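Local atomic coordinates of glutamyl-tRNA synthetase, cytoplasmic (Saccharomyces cerevisiae, PDB entry 2HRA), a protein that attaches glutamate to its cognate tRNA using ATP, and through the N-terminal GST-like domain described here assembles with the cofactor Arc1p. Residues E36-R41 with D174-E179; A141-L146 with R166-L171; I31-E36 with P62-D67; E117-Q122 with V162-W167. All blocks are in the same frame, centred on the assembly; numbering follows the deposited sequence.

Interaction 1 (E36-R41 with D174-E179); sequences ELIAAR and DPIFGE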
loop_
_atom_site.group_PDB
_atom_site.type_symbol
_atom_site.label_atom_id
_atom_site.label_comp_id
_atom_site.label_asym_id
_atom_site.label_seq_id
_atom_site.Cartn_x
_atom_site.Cartn_y
_atom_site.Cartn_z
ATOM N N GLU A 36 -3.347 -1.675 -1.312
ATOM C CA GLU A 36 -4.493 -2.556 -1.350
ATOM C C GLU A 36 -4.055 -3.944 -1.011
ATOM O O GLU A 36 -4.679 -4.599 -0.183
ATOM C CB GLU A 36 -5.141 -2.546 -2.745
ATOM C CG GLU A 36 -5.866 -1.234 -3.112
ATOM C CD GLU A 36 -4.916 -0.112 -3.664
ATOM O OE1 GLU A 36 -3.692 -0.285 -3.695
ATOM O OE2 GLU A 36 -5.421 0.954 -4.086
ATOM N N LEU A 37 -2.981 -4.405 -1.635
ATOM C CA LEU A 37 -2.448 -5.723 -1.331
ATOM C C LEU A 37 -2.015 -5.857 0.128
ATOM O O LEU A 37 -2.264 -6.895 0.741
ATOM C CB LEU A 37 -1.291 -6.092 -2.264
ATOM C CG LEU A 37 -0.516 -7.401 -2.013
ATOM C CD1 LEU A 37 -1.310 -8.668 -2.287
ATOM C CD2 LEU A 37 0.734 -7.372 -2.894
ATOM N N ILE A 38 -1.354 -4.836 0.680
ATOM C CA ILE A 38 -0.856 -4.918 2.065
ATOM C C ILE A 38 -2.055 -4.925 3.045
ATOM O O ILE A 38 -2.125 -5.715 4.012
ATOM C CB ILE A 38 0.214 -3.770 2.344
ATOM C CG1 ILE A 38 1.486 -4.011 1.525
ATOM C CG2 ILE A 38 0.657 -3.734 3.795
ATOM C CD1 ILE A 38 2.469 -2.831 1.501
ATOM N N ALA A 39 -3.049 -4.101 2.745
ATOM C CA ALA A 39 -4.289 -4.073 3.522
ATOM C C ALA A 39 -4.885 -5.471 3.674
ATOM O O ALA A 39 -5.350 -5.844 4.760
ATOM C CB ALA A 39 -5.294 -3.119 2.875
ATOM N N ALA A 40 -4.923 -6.203 2.550
ATOM C CA ALA A 40 -5.464 -7.552 2.475
ATOM C C ALA A 40 -4.582 -8.505 3.236
ATOM O O ALA A 40 -5.066 -9.374 3.911
ATOM C CB ALA A 40 -5.598 -8.003 1.004
ATOM N N ARG A 41 -3.269 -8.331 3.153
ATOM C CA ARG A 41 -2.364 -9.157 3.946
ATOM C C ARG A 41 -2.553 -8.959 5.440
ATOM O O ARG A 41 -2.480 -9.924 6.213
ATOM C CB ARG A 41 -0.918 -8.921 3.521
ATOM C CG ARG A 41 -0.687 -9.411 2.107
ATOM C CD ARG A 41 0.520 -8.788 1.427
ATOM N NE ARG A 41 1.803 -9.091 2.070
ATOM C CZ ARG A 41 2.560 -10.179 1.859
ATOM N NH1 ARG A 41 2.181 -11.185 1.059
ATOM N NH2 ARG A 41 3.702 -10.296 2.509
ATOM N N ASP A 174 8.856 -5.672 8.281
ATOM C CA ASP A 174 7.651 -6.413 8.564
ATOM C C ASP A 174 7.245 -7.072 7.239
ATOM O O ASP A 174 6.821 -6.381 6.310
ATOM C CB ASP A 174 6.587 -5.431 9.060
ATOM C CG ASP A 174 5.294 -6.102 9.508
ATOM O OD1 ASP A 174 5.039 -7.227 9.074
ATOM O OD2 ASP A 174 4.516 -5.476 10.283
ATOM N N PRO A 175 7.331 -8.417 7.153
ATOM C CA PRO A 175 7.031 -9.165 5.918
ATOM C C PRO A 175 5.697 -8.818 5.265
ATOM O O PRO A 175 5.556 -8.880 4.024
ATOM C CB PRO A 175 6.968 -10.617 6.397
ATOM C CG PRO A 175 7.687 -10.669 7.656
ATOM C CD PRO A 175 7.658 -9.317 8.269
ATOM N N ILE A 176 4.708 -8.516 6.096
ATOM C CA ILE A 176 3.398 -8.099 5.610
ATOM C C ILE A 176 3.543 -6.998 4.573
ATOM O O ILE A 176 2.808 -7.006 3.585
ATOM C CB ILE A 176 2.451 -7.655 6.750
ATOM C CG1 ILE A 176 1.825 -8.890 7.407
ATOM C CG2 ILE A 176 1.348 -6.736 6.213
ATOM C CD1 ILE A 176 1.325 -8.709 8.843
ATOM N N PHE A 177 4.487 -6.078 4.807
ATOM C CA PHE A 177 4.797 -4.966 3.867
ATOM C C PHE A 177 5.936 -5.358 2.941
ATOM O O PHE A 177 5.810 -5.320 1.736
ATOM C CB PHE A 177 5.275 -3.724 4.616
ATOM C CG PHE A 177 4.203 -3.022 5.386
ATOM C CD1 PHE A 177 3.632 -3.616 6.507
ATOM C CD2 PHE A 177 3.777 -1.774 5.000
ATOM C CE1 PHE A 177 2.640 -2.974 7.217
ATOM C CE2 PHE A 177 2.787 -1.108 5.701
ATOM C CZ PHE A 177 2.214 -1.712 6.807
ATOM N N GLY A 178 7.063 -5.708 3.540
ATOM C CA GLY A 178 8.314 -5.866 2.804
ATOM C C GLY A 178 8.427 -7.068 1.871
ATOM O O GLY A 178 9.322 -7.082 1.016
ATOM N N GLU A 179 7.577 -8.088 2.049
ATOM C CA GLU A 179 7.546 -9.225 1.111
ATOM C C GLU A 179 6.346 -9.172 0.143
ATOM O O GLU A 179 6.135 -10.111 -0.633
ATOM C CB GLU A 179 7.553 -10.560 1.872
ATOM C CG GLU A 179 8.801 -10.747 2.701
ATOM C CD GLU A 179 8.839 -12.073 3.416
ATOM O OE1 GLU A 179 7.862 -12.843 3.358
ATOM O OE2 GLU A 179 9.865 -12.335 4.058
HETATM O O HOH W 1 5.242 -12.814 3.433
#
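Arg41 reaches from helix 34-46 to two backbone carbonyls of the short helix 175-178. Its NE donates to Ile176 O at 2.8 Å in a nearly straight bond (167°), and NH2 donates to Pro175 O, also at 2.8 Å but more bent (141°). Both oxygens lie at the edge of the guanidinium, close to its plane, so the pair of bonds fixes how the group is turned. The bend at chi3 swings the guanidinium out of line with the aliphatic stem and over to these carbonyls. Pro175 O takes a second bond from Glu179 N, arriving from the opposite face of its carbonyl plane.

The closely packed apolar part lies alongside these bonds. Ile38 CG2 sits over the middle of the Phe177 ring, 3.7 Å from the centroid and almost on the ring normal, a CH-pi contact; the same methyl meets Ile176 CG2 at 3.9 Å. With chi1 at -68°, CG2 is the branch anti to the backbone N, and that turns it onto the ring while CD1 follows the rim. Trp143 and Tyr135 meet Phe177 edge-to-face.

Toward solvent the contact loosens. Glu179 is exposed, and its carboxylate stays 5.0 Å (OE1) from Arg41 NH2; a water joins them, accepting from NH2 and donating to OE1 at 2.6 Å. The opposite charges probably still attract through it.

A helix of the thioredoxin-like half held here against the all-helical half is the inter-subdomain interface of a GST fold.

Interaction 2 (A141-L146 with R166-L171); sequences ACWGAL and RWYTLL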
loop_
_atom_site.group_PDB
_atom_site.type_symbol
_atom_site.label_atom_id
_atom_site.label_comp_id
_atom_site.label_asym_id
_atom_site.label_seq_id
_atom_site.Cartn_x
_atom_site.Cartn_y
_atom_site.Cartn_z
ATOM N N ALA A 141 -1.367 2.957 3.448
ATOM C CA ALA A 141 -1.559 3.696 2.226
ATOM C C ALA A 141 -0.301 4.443 1.823
ATOM O O ALA A 141 0.065 4.431 0.637
ATOM C CB ALA A 141 -2.758 4.650 2.365
ATOM N N CYS A 142 0.380 5.091 2.783
ATOM C CA CYS A 142 1.576 5.857 2.443
ATOM C C CYS A 142 2.737 4.949 2.106
ATOM O O CYS A 142 3.518 5.255 1.192
ATOM C CB CYS A 142 1.938 6.868 3.539
ATOM S SG CYS A 142 0.726 8.203 3.742
ATOM N N TRP A 143 2.847 3.819 2.788
ATOM C CA TRP A 143 3.934 2.890 2.486
ATOM C C TRP A 143 3.771 2.278 1.101
ATOM O O TRP A 143 4.721 2.255 0.307
ATOM C CB TRP A 143 4.042 1.778 3.503
ATOM C CG TRP A 143 5.398 1.092 3.464
ATOM C CD1 TRP A 143 6.447 1.388 4.244
ATOM C CD2 TRP A 143 5.810 -0.017 2.628
ATOM N NE1 TRP A 143 7.500 0.553 3.956
ATOM C CE2 TRP A 143 7.136 -0.308 2.956
ATOM C CE3 TRP A 143 5.188 -0.766 1.608
ATOM C CZ2 TRP A 143 7.869 -1.323 2.318
ATOM C CZ3 TRP A 143 5.900 -1.763 0.991
ATOM C CH2 TRP A 143 7.225 -2.047 1.357
ATOM N N GLY A 144 2.571 1.802 0.809
ATOM C CA GLY A 144 2.243 1.265 -0.514
ATOM C C GLY A 144 2.473 2.259 -1.625
ATOM O O GLY A 144 3.098 1.941 -2.636
ATOM N N ALA A 145 2.012 3.487 -1.433
ATOM C CA ALA A 145 2.216 4.550 -2.416
ATOM C C ALA A 145 3.713 4.727 -2.708
ATOM O O ALA A 145 4.124 4.794 -3.872
ATOM C CB ALA A 145 1.578 5.865 -1.934
ATOM N N LEU A 146 4.548 4.802 -1.673
ATOM C CA LEU A 146 5.998 5.027 -1.908
ATOM C C LEU A 146 6.695 3.804 -2.517
ATOM O O LEU A 146 7.610 3.942 -3.359
ATOM C CB LEU A 146 6.705 5.500 -0.610
ATOM C CG LEU A 146 6.206 6.842 -0.023
ATOM C CD1 LEU A 146 6.846 7.080 1.354
ATOM C CD2 LEU A 146 6.491 8.022 -0.938
ATOM N N ARG A 166 13.401 6.130 8.037
ATOM C CA ARG A 166 13.403 5.212 9.168
ATOM C C ARG A 166 12.052 4.526 9.329
ATOM O O ARG A 166 11.978 3.315 9.563
ATOM C CB ARG A 166 13.807 5.964 10.421
ATOM C CG ARG A 166 15.287 6.333 10.414
ATOM C CD ARG A 166 15.690 7.181 11.591
ATOM N NE ARG A 166 17.128 7.469 11.569
ATOM C CZ ARG A 166 17.701 8.558 12.084
ATOM N NH1 ARG A 166 16.969 9.490 12.671
ATOM N NH2 ARG A 166 19.017 8.715 12.006
ATOM N N TRP A 167 10.982 5.282 9.144
ATOM C CA TRP A 167 9.629 4.708 9.128
ATOM C C TRP A 167 9.433 3.677 8.000
ATOM O O TRP A 167 8.795 2.661 8.219
ATOM C CB TRP A 167 8.609 5.840 9.035
ATOM C CG TRP A 167 7.230 5.503 8.601
ATOM C CD1 TRP A 167 6.176 5.194 9.396
ATOM C CD2 TRP A 167 6.728 5.530 7.253
ATOM N NE1 TRP A 167 5.049 5.019 8.627
ATOM C CE2 TRP A 167 5.365 5.208 7.311
ATOM C CE3 TRP A 167 7.297 5.839 6.011
ATOM C CZ2 TRP A 167 4.555 5.138 6.170
ATOM C CZ3 TRP A 167 6.483 5.764 4.856
ATOM C CH2 TRP A 167 5.148 5.410 4.947
ATOM N N TYR A 168 9.944 3.969 6.806
ATOM C CA TYR A 168 9.822 3.078 5.648
ATOM C C TYR A 168 10.608 1.771 5.897
ATOM O O TYR A 168 10.094 0.668 5.681
ATOM C CB TYR A 168 10.268 3.780 4.351
ATOM C CG TYR A 168 10.033 2.950 3.093
ATOM C CD1 TYR A 168 8.910 3.142 2.316
ATOM C CD2 TYR A 168 10.944 1.966 2.692
ATOM C CE1 TYR A 168 8.672 2.348 1.185
ATOM C CE2 TYR A 168 10.720 1.185 1.569
ATOM C CZ TYR A 168 9.570 1.384 0.824
ATOM O OH TYR A 168 9.311 0.622 -0.295
ATOM N N THR A 169 11.832 1.895 6.388
ATOM C CA THR A 169 12.649 0.736 6.757
ATOM C C THR A 169 12.028 -0.096 7.883
ATOM O O THR A 169 12.053 -1.334 7.825
ATOM C CB THR A 169 14.030 1.203 7.151
ATOM O OG1 THR A 169 14.561 1.932 6.039
ATOM C CG2 THR A 169 14.965 0.034 7.501
ATOM N N LEU A 170 11.455 0.565 8.878
ATOM C CA LEU A 170 10.786 -0.148 9.956
ATOM C C LEU A 170 9.726 -1.057 9.354
ATOM O O LEU A 170 9.760 -2.283 9.530
ATOM C CB LEU A 170 10.133 0.824 10.944
ATOM C CG LEU A 170 9.402 0.146 12.108
ATOM C CD1 LEU A 170 10.337 -0.781 12.926
ATOM C CD2 LEU A 170 8.793 1.244 12.950
ATOM N N LEU A 171 8.801 -0.448 8.615
ATOM C CA LEU A 171 7.704 -1.190 8.004
ATOM C C LEU A 171 8.185 -2.243 6.991
ATOM O O LEU A 171 7.628 -3.336 6.935
ATOM C CB LEU A 171 6.674 -0.234 7.372
ATOM C CG LEU A 171 5.846 0.531 8.414
ATOM C CD1 LEU A 171 5.050 1.654 7.775
ATOM C CD2 LEU A 171 4.908 -0.411 9.205
#
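Trp143 NE1 donates to Tyr168 O at 3.1 Å, the one hydrogen bond between segments 141-146 and 166-171. It is nearly linear (170°) and lies in the carbonyl plane on a lone pair; Tyr168 O in turn lies close to the indole plane, so the bond fixes the tilt of the ring. Tyr168 grips the indole a second time with its ring: the five-membered ring of Trp143 and the phenol form an offset stack, centroids 4.0 Å apart and planes 12° from parallel. Trp143 CG stands anti to the backbone N, which carries the indole across to the other helix.

Helices 137-148 and 162-172 belong to the all-helical half of the GST fold, and the latter lies in a region that interacts with Arc1p. Their segments run almost perpendicular (94°) with axes 10.9 Å apart, a wide separation that three aromatic side chains bridge. Trp143 also turns an edge toward the face of Trp167, the two planes steeply inclined. Leu171 CB presses on Trp143 CD1 at 3.5 Å, and its CD1 lies over that same Trp167 face.

Were Trp143 a leucine, Tyr168 O would probably be left without its indole donor and the phenol ring without its stacking partner, free to turn.

At its far edge Trp167 pushes CH2 against Cys142 CB at 3.8 Å, while CZ3 meets Leu146 CD1, also at 3.8 Å. Its NE1 is taken by Asp139 OD2, earlier on helix 137-148, which anchors the other end of the indole.

Interaction 3 (I31-E36 with P62-D67); sequences IVAYAE and PAAKLD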
loop_
_atom_site.group_PDB
_atom_site.type_symbol
_atom_site.label_atom_id
_atom_site.label_comp_id
_atom_site.label_asym_id
_atom_site.label_seq_id
_atom_site.Cartn_x
_atom_site.Cartn_y
_atom_site.Cartn_z
ATOM N N ILE A 31 1.081 1.774 -11.871
ATOM C CA ILE A 31 1.218 2.039 -10.462
ATOM C C ILE A 31 0.553 0.872 -9.756
ATOM O O ILE A 31 -0.669 0.794 -9.679
ATOM C CB ILE A 31 0.542 3.367 -10.051
ATOM C CG1 ILE A 31 0.998 4.508 -10.982
ATOM C CG2 ILE A 31 0.801 3.655 -8.570
ATOM C CD1 ILE A 31 0.161 5.817 -10.801
ATOM N N VAL A 32 1.378 -0.036 -9.256
ATOM C CA VAL A 32 0.932 -1.277 -8.611
ATOM C C VAL A 32 0.210 -1.001 -7.292
ATOM O O VAL A 32 0.634 -0.134 -6.505
ATOM C CB VAL A 32 2.161 -2.219 -8.409
ATOM C CG1 VAL A 32 1.782 -3.480 -7.585
ATOM C CG2 VAL A 32 2.759 -2.605 -9.772
ATOM N N ALA A 33 -0.876 -1.739 -7.064
ATOM C CA ALA A 33 -1.762 -1.546 -5.927
ATOM C C ALA A 33 -1.195 -2.133 -4.634
ATOM O O ALA A 33 -1.806 -2.990 -3.985
ATOM C CB ALA A 33 -3.131 -2.137 -6.229
ATOM N N TYR A 34 -0.018 -1.661 -4.237
ATOM C CA TYR A 34 0.643 -2.199 -3.044
ATOM C C TYR A 34 -0.186 -1.938 -1.804
ATOM O O TYR A 34 -0.315 -2.803 -0.949
ATOM C CB TYR A 34 2.090 -1.664 -2.890
ATOM C CG TYR A 34 3.070 -2.295 -3.848
ATOM C CD1 TYR A 34 3.613 -1.560 -4.905
ATOM C CD2 TYR A 34 3.403 -3.634 -3.759
ATOM C CE1 TYR A 34 4.483 -2.132 -5.785
ATOM C CE2 TYR A 34 4.301 -4.221 -4.675
ATOM C CZ TYR A 34 4.817 -3.471 -5.671
ATOM O OH TYR A 34 5.694 -4.020 -6.599
ATOM N N ALA A 35 -0.758 -0.755 -1.690
ATOM C CA ALA A 35 -1.487 -0.399 -0.487
ATOM C C ALA A 35 -2.635 -1.369 -0.229
ATOM O O ALA A 35 -2.850 -1.811 0.897
ATOM C CB ALA A 35 -2.010 1.004 -0.586
ATOM N N GLU A 36 -3.347 -1.675 -1.312
ATOM C CA GLU A 36 -4.493 -2.556 -1.350
ATOM C C GLU A 36 -4.055 -3.944 -1.011
ATOM O O GLU A 36 -4.679 -4.599 -0.183
ATOM C CB GLU A 36 -5.141 -2.546 -2.745
ATOM C CG GLU A 36 -5.866 -1.234 -3.112
ATOM C CD GLU A 36 -4.916 -0.112 -3.664
ATOM O OE1 GLU A 36 -3.692 -0.285 -3.695
ATOM O OE2 GLU A 36 -5.421 0.954 -4.086
ATOM N N PRO A 62 -8.105 -2.711 -14.558
ATOM C CA PRO A 62 -7.932 -1.983 -13.318
ATOM C C PRO A 62 -6.711 -2.477 -12.541
ATOM O O PRO A 62 -6.344 -3.649 -12.618
ATOM C CB PRO A 62 -9.219 -2.298 -12.541
ATOM C CG PRO A 62 -10.231 -2.577 -13.571
ATOM C CD PRO A 62 -9.500 -3.154 -14.747
ATOM N N ALA A 63 -6.101 -1.574 -11.794
ATOM C CA ALA A 63 -4.989 -1.914 -10.933
ATOM C C ALA A 63 -5.398 -2.886 -9.826
ATOM O O ALA A 63 -4.592 -3.691 -9.348
ATOM C CB ALA A 63 -4.428 -0.651 -10.317
ATOM N N ALA A 64 -6.644 -2.781 -9.397
ATOM C CA ALA A 64 -7.151 -3.578 -8.300
ATOM C C ALA A 64 -8.674 -3.539 -8.335
ATOM O O ALA A 64 -9.288 -2.600 -8.856
ATOM C CB ALA A 64 -6.601 -3.037 -6.957
ATOM N N LYS A 65 -9.292 -4.578 -7.793
ATOM C CA LYS A 65 -10.727 -4.663 -7.782
ATOM C C LYS A 65 -11.099 -5.411 -6.499
ATOM O O LYS A 65 -10.506 -6.419 -6.209
ATOM C CB LYS A 65 -11.120 -5.465 -9.017
ATOM C CG LYS A 65 -12.472 -5.259 -9.576
ATOM C CD LYS A 65 -12.770 -6.441 -10.496
ATOM C CE LYS A 65 -13.702 -6.137 -11.592
ATOM N NZ LYS A 65 -13.881 -7.427 -12.342
ATOM N N LEU A 66 -12.034 -4.891 -5.718
ATOM C CA LEU A 66 -12.539 -5.611 -4.545
ATOM C C LEU A 66 -13.924 -6.086 -4.886
ATOM O O LEU A 66 -14.844 -5.273 -4.981
ATOM C CB LEU A 66 -12.631 -4.709 -3.318
ATOM C CG LEU A 66 -13.178 -5.427 -2.077
ATOM C CD1 LEU A 66 -12.241 -6.556 -1.674
ATOM C CD2 LEU A 66 -13.385 -4.445 -0.939
ATOM N N ASP A 67 -14.070 -7.402 -5.024
ATOM C CA ASP A 67 -15.293 -8.018 -5.523
ATOM C C ASP A 67 -15.580 -7.408 -6.917
ATOM O O ASP A 67 -14.821 -7.653 -7.847
ATOM C CB ASP A 67 -16.415 -7.916 -4.483
ATOM C CG ASP A 67 -16.105 -8.731 -3.225
ATOM O OD1 ASP A 67 -15.519 -9.823 -3.359
ATOM O OD2 ASP A 67 -16.425 -8.275 -2.104
HETATM O O HOH W 2 -1.956 -3.484 -9.173
#
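Ala33 and Ala64 meet with no ring between them. Tyr34, the one aromatic residue of the two segments, is turned back on its own segment: Val32 CG1 lies 3.5 Å above one face, toward the rim, and the side chain packs on Arg147 and Ser148 of helix 137-148. What remains across the contact is methyl against methyl. Ala33 CB touches Ala64 CB at 3.7 Å and stands 3.8 Å from Ala63 O, while Glu36 adds its aliphatic part, CG lying 4.3 Å from Ala64 CB. On the more open side, Ala63 CB approaches Ile31 O at 4.1 Å.

The polar link is a water. It accepts from Ala33 N at 2.9 Å and donates to Ala63 O at 2.6 Å, joining the residue just before helix 34-46 to the one just before strand 64-66. Ala33 is also the centre of an inverse gamma turn, closed weakly by Tyr34 N on Val32 O, and this bend leads the chain into the helix with its N-cap at Ala33. Ala63 is in turn held to strand 21-26 by backbone bonds to Asn26.

Within the thioredoxin-like half of the GST fold, the contact therefore sets the start of the first helix beside the edge strand. Small apolar groups and one bridging water make the join, which rests on close van der Waals fit and on a solvent-mediated backbone link, without any direct charge pairing.

Interaction 4 (E117-Q122 with V162-W167); sequences ETLDSQ and VNVSRW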
loop_
_atom_site.group_PDB
_atom_site.type_symbol
_atom_site.label_atom_id
_atom_site.label_comp_id
_atom_site.label_asym_id
_atom_site.label_seq_id
_atom_site.Cartn_x
_atom_site.Cartn_y
_atom_site.Cartn_z
ATOM N N GLU A 117 8.012 16.022 2.505
ATOM C CA GLU A 117 8.391 16.901 3.621
ATOM C C GLU A 117 7.301 16.914 4.661
ATOM O O GLU A 117 7.571 16.911 5.869
ATOM C CB GLU A 117 8.649 18.317 3.135
ATOM C CG GLU A 117 9.072 19.322 4.210
ATOM C CD GLU A 117 10.199 18.836 5.111
ATOM O OE1 GLU A 117 11.201 18.360 4.551
ATOM O OE2 GLU A 117 10.060 18.913 6.368
ATOM N N THR A 118 6.068 16.962 4.177
ATOM C CA THR A 118 4.915 16.932 5.064
ATOM C C THR A 118 4.894 15.662 5.918
ATOM O O THR A 118 4.638 15.720 7.140
ATOM C CB THR A 118 3.626 17.067 4.250
ATOM O OG1 THR A 118 3.659 18.321 3.564
ATOM C CG2 THR A 118 2.407 17.037 5.166
ATOM N N LEU A 119 5.105 14.514 5.271
ATOM C CA LEU A 119 5.146 13.221 5.961
ATOM C C LEU A 119 6.352 13.130 6.929
ATOM O O LEU A 119 6.254 12.621 8.060
ATOM C CB LEU A 119 5.213 12.097 4.922
ATOM C CG LEU A 119 5.208 10.623 5.378
ATOM C CD1 LEU A 119 3.961 10.297 6.294
ATOM C CD2 LEU A 119 5.308 9.655 4.175
ATOM N N ASP A 120 7.502 13.612 6.472
ATOM C CA ASP A 120 8.713 13.659 7.331
ATOM C C ASP A 120 8.478 14.464 8.619
ATOM O O ASP A 120 8.854 14.013 9.732
ATOM C CB ASP A 120 9.885 14.215 6.548
ATOM C CG ASP A 120 11.251 13.935 7.204
ATOM O OD1 ASP A 120 11.705 12.775 7.184
ATOM O OD2 ASP A 120 11.905 14.893 7.687
ATOM N N SER A 121 7.835 15.625 8.489
ATOM C CA SER A 121 7.585 16.482 9.646
ATOM C C SER A 121 6.614 15.778 10.579
ATOM O O SER A 121 6.772 15.818 11.783
ATOM C CB SER A 121 7.027 17.864 9.237
ATOM O OG SER A 121 7.981 18.646 8.527
ATOM N N GLN A 122 5.611 15.135 9.986
ATOM C CA GLN A 122 4.640 14.340 10.734
ATOM C C GLN A 122 5.303 13.214 11.553
ATOM O O GLN A 122 4.893 12.925 12.674
ATOM C CB GLN A 122 3.612 13.762 9.766
ATOM C CG GLN A 122 2.476 12.992 10.475
ATOM C CD GLN A 122 1.577 13.860 11.357
ATOM O OE1 GLN A 122 1.529 15.074 11.226
ATOM N NE2 GLN A 122 0.825 13.208 12.253
ATOM N N VAL A 162 14.694 11.870 6.944
ATOM C CA VAL A 162 15.265 10.722 7.612
ATOM C C VAL A 162 14.182 10.054 8.432
ATOM O O VAL A 162 14.258 8.866 8.692
ATOM C CB VAL A 162 16.478 11.044 8.499
ATOM C CG1 VAL A 162 17.645 11.579 7.639
ATOM C CG2 VAL A 162 16.151 12.048 9.543
ATOM N N ASN A 163 13.160 10.806 8.781
ATOM C CA ASN A 163 12.036 10.220 9.498
ATOM C C ASN A 163 11.251 9.309 8.573
ATOM O O ASN A 163 10.885 8.192 8.949
ATOM C CB ASN A 163 11.161 11.314 10.050
ATOM C CG ASN A 163 11.934 12.248 10.950
ATOM O OD1 ASN A 163 12.727 11.799 11.789
ATOM N ND2 ASN A 163 11.703 13.530 10.799
ATOM N N VAL A 164 11.058 9.742 7.335
ATOM C CA VAL A 164 10.422 8.890 6.317
ATOM C C VAL A 164 11.282 7.651 6.080
ATOM O O VAL A 164 10.805 6.531 6.028
ATOM C CB VAL A 164 10.217 9.664 4.967
ATOM C CG1 VAL A 164 9.723 8.700 3.861
ATOM C CG2 VAL A 164 9.202 10.819 5.170
ATOM N N SER A 165 12.578 7.869 5.936
ATOM C CA SER A 165 13.497 6.762 5.706
ATOM C C SER A 165 13.377 5.691 6.791
ATOM O O SER A 165 13.264 4.500 6.503
ATOM C CB SER A 165 14.924 7.303 5.667
ATOM O OG SER A 165 15.807 6.286 5.285
ATOM N N ARG A 166 13.401 6.130 8.037
ATOM C CA ARG A 166 13.403 5.212 9.168
ATOM C C ARG A 166 12.052 4.526 9.329
ATOM O O ARG A 166 11.978 3.315 9.563
ATOM C CB ARG A 166 13.807 5.964 10.421
ATOM C CG ARG A 166 15.287 6.333 10.414
ATOM C CD ARG A 166 15.690 7.181 11.591
ATOM N NE ARG A 166 17.128 7.469 11.569
ATOM C CZ ARG A 166 17.701 8.558 12.084
ATOM N NH1 ARG A 166 16.969 9.490 12.671
ATOM N NH2 ARG A 166 19.017 8.715 12.006
ATOM N N TRP A 167 10.982 5.282 9.144
ATOM C CA TRP A 167 9.629 4.708 9.128
ATOM C C TRP A 167 9.433 3.677 8.000
ATOM O O TRP A 167 8.795 2.661 8.219
ATOM C CB TRP A 167 8.609 5.840 9.035
ATOM C CG TRP A 167 7.230 5.503 8.601
ATOM C CD1 TRP A 167 6.176 5.194 9.396
ATOM C CD2 TRP A 167 6.728 5.530 7.253
ATOM N NE1 TRP A 167 5.049 5.019 8.627
ATOM C CE2 TRP A 167 5.365 5.208 7.311
ATOM C CE3 TRP A 167 7.297 5.839 6.011
ATOM C CZ2 TRP A 167 4.555 5.138 6.170
ATOM C CZ3 TRP A 167 6.483 5.764 4.856
ATOM C CH2 TRP A 167 5.148 5.410 4.947
HETATM O O HOH W 3 14.289 14.558 8.746
#
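Val162 opens the second helix and meets Asp120 through a water, which accepts from Val162 N and donates to Asp120 OD2 at 2.6 Å. Asn163 follows with the polar core of the contact. Its ND2 donates to Asp120 O at 3.1 Å, from above the carbonyl plane and well bent (141°), and it has a further weak bond to Asn124 OD1. The planes of the amide and the Asp120 carboxylate are only slightly inclined to each other. Asp120 OD1, whose position is less sure, appears to take a weak bond from Asn163 N and a straighter one, at 3.1 Å, from Val164 N.

Replacing Asn163 by a leucine would remove the amide donor, and Asp120 O would probably lose its tie to the second helix.

With chi1 at -164°, Asp120 CG is anti to its own backbone nitrogen, which brings the carboxylate over the first turn of helix 162-172. Val164 CG2 wedges against the backbone of helix 109-122, 3.5 Å from Asp120 N, and rests on Leu119 CG at 4.0 Å. One turn later, Trp167 brings CZ3 to Leu119 CD2 at 4.1 Å.

The segments cross at 75° with axes only 7.9 Å apart, joining two helices of the all-helical half of the GST fold, the second of them within the Arc1p-interacting region 159-175. If OD1 is placed correctly, the backbone N-H groups and the positive end of the helix dipole would probably favour the charged form of this buried carboxylate.

In the fold
The four contacts run through both halves of the GST-like domain. Interaction 3 lies within the thioredoxin-like half and interactions 2 and 4 within the helical half, about 17 and 25 Å from it, centre to centre; interaction 1 bridges the halves. It touches interaction 2, with Ile38 CD1 3.4 Å from Trp143 CE3 and Phe177 CD2 3.6 Å from Trp143 CD2. Interactions 2 and 4, centres about 10 Å apart, share Trp167, and Leu146 CD1 packs on Val164 CG1. Interactions 1 and 3 share Glu36 on helix 34-46. The catalytic domain is not in this fragment; the known functional regions are those that interact with Arc1p, among them residues 159-175, which interactions 1, 2 and 4 use.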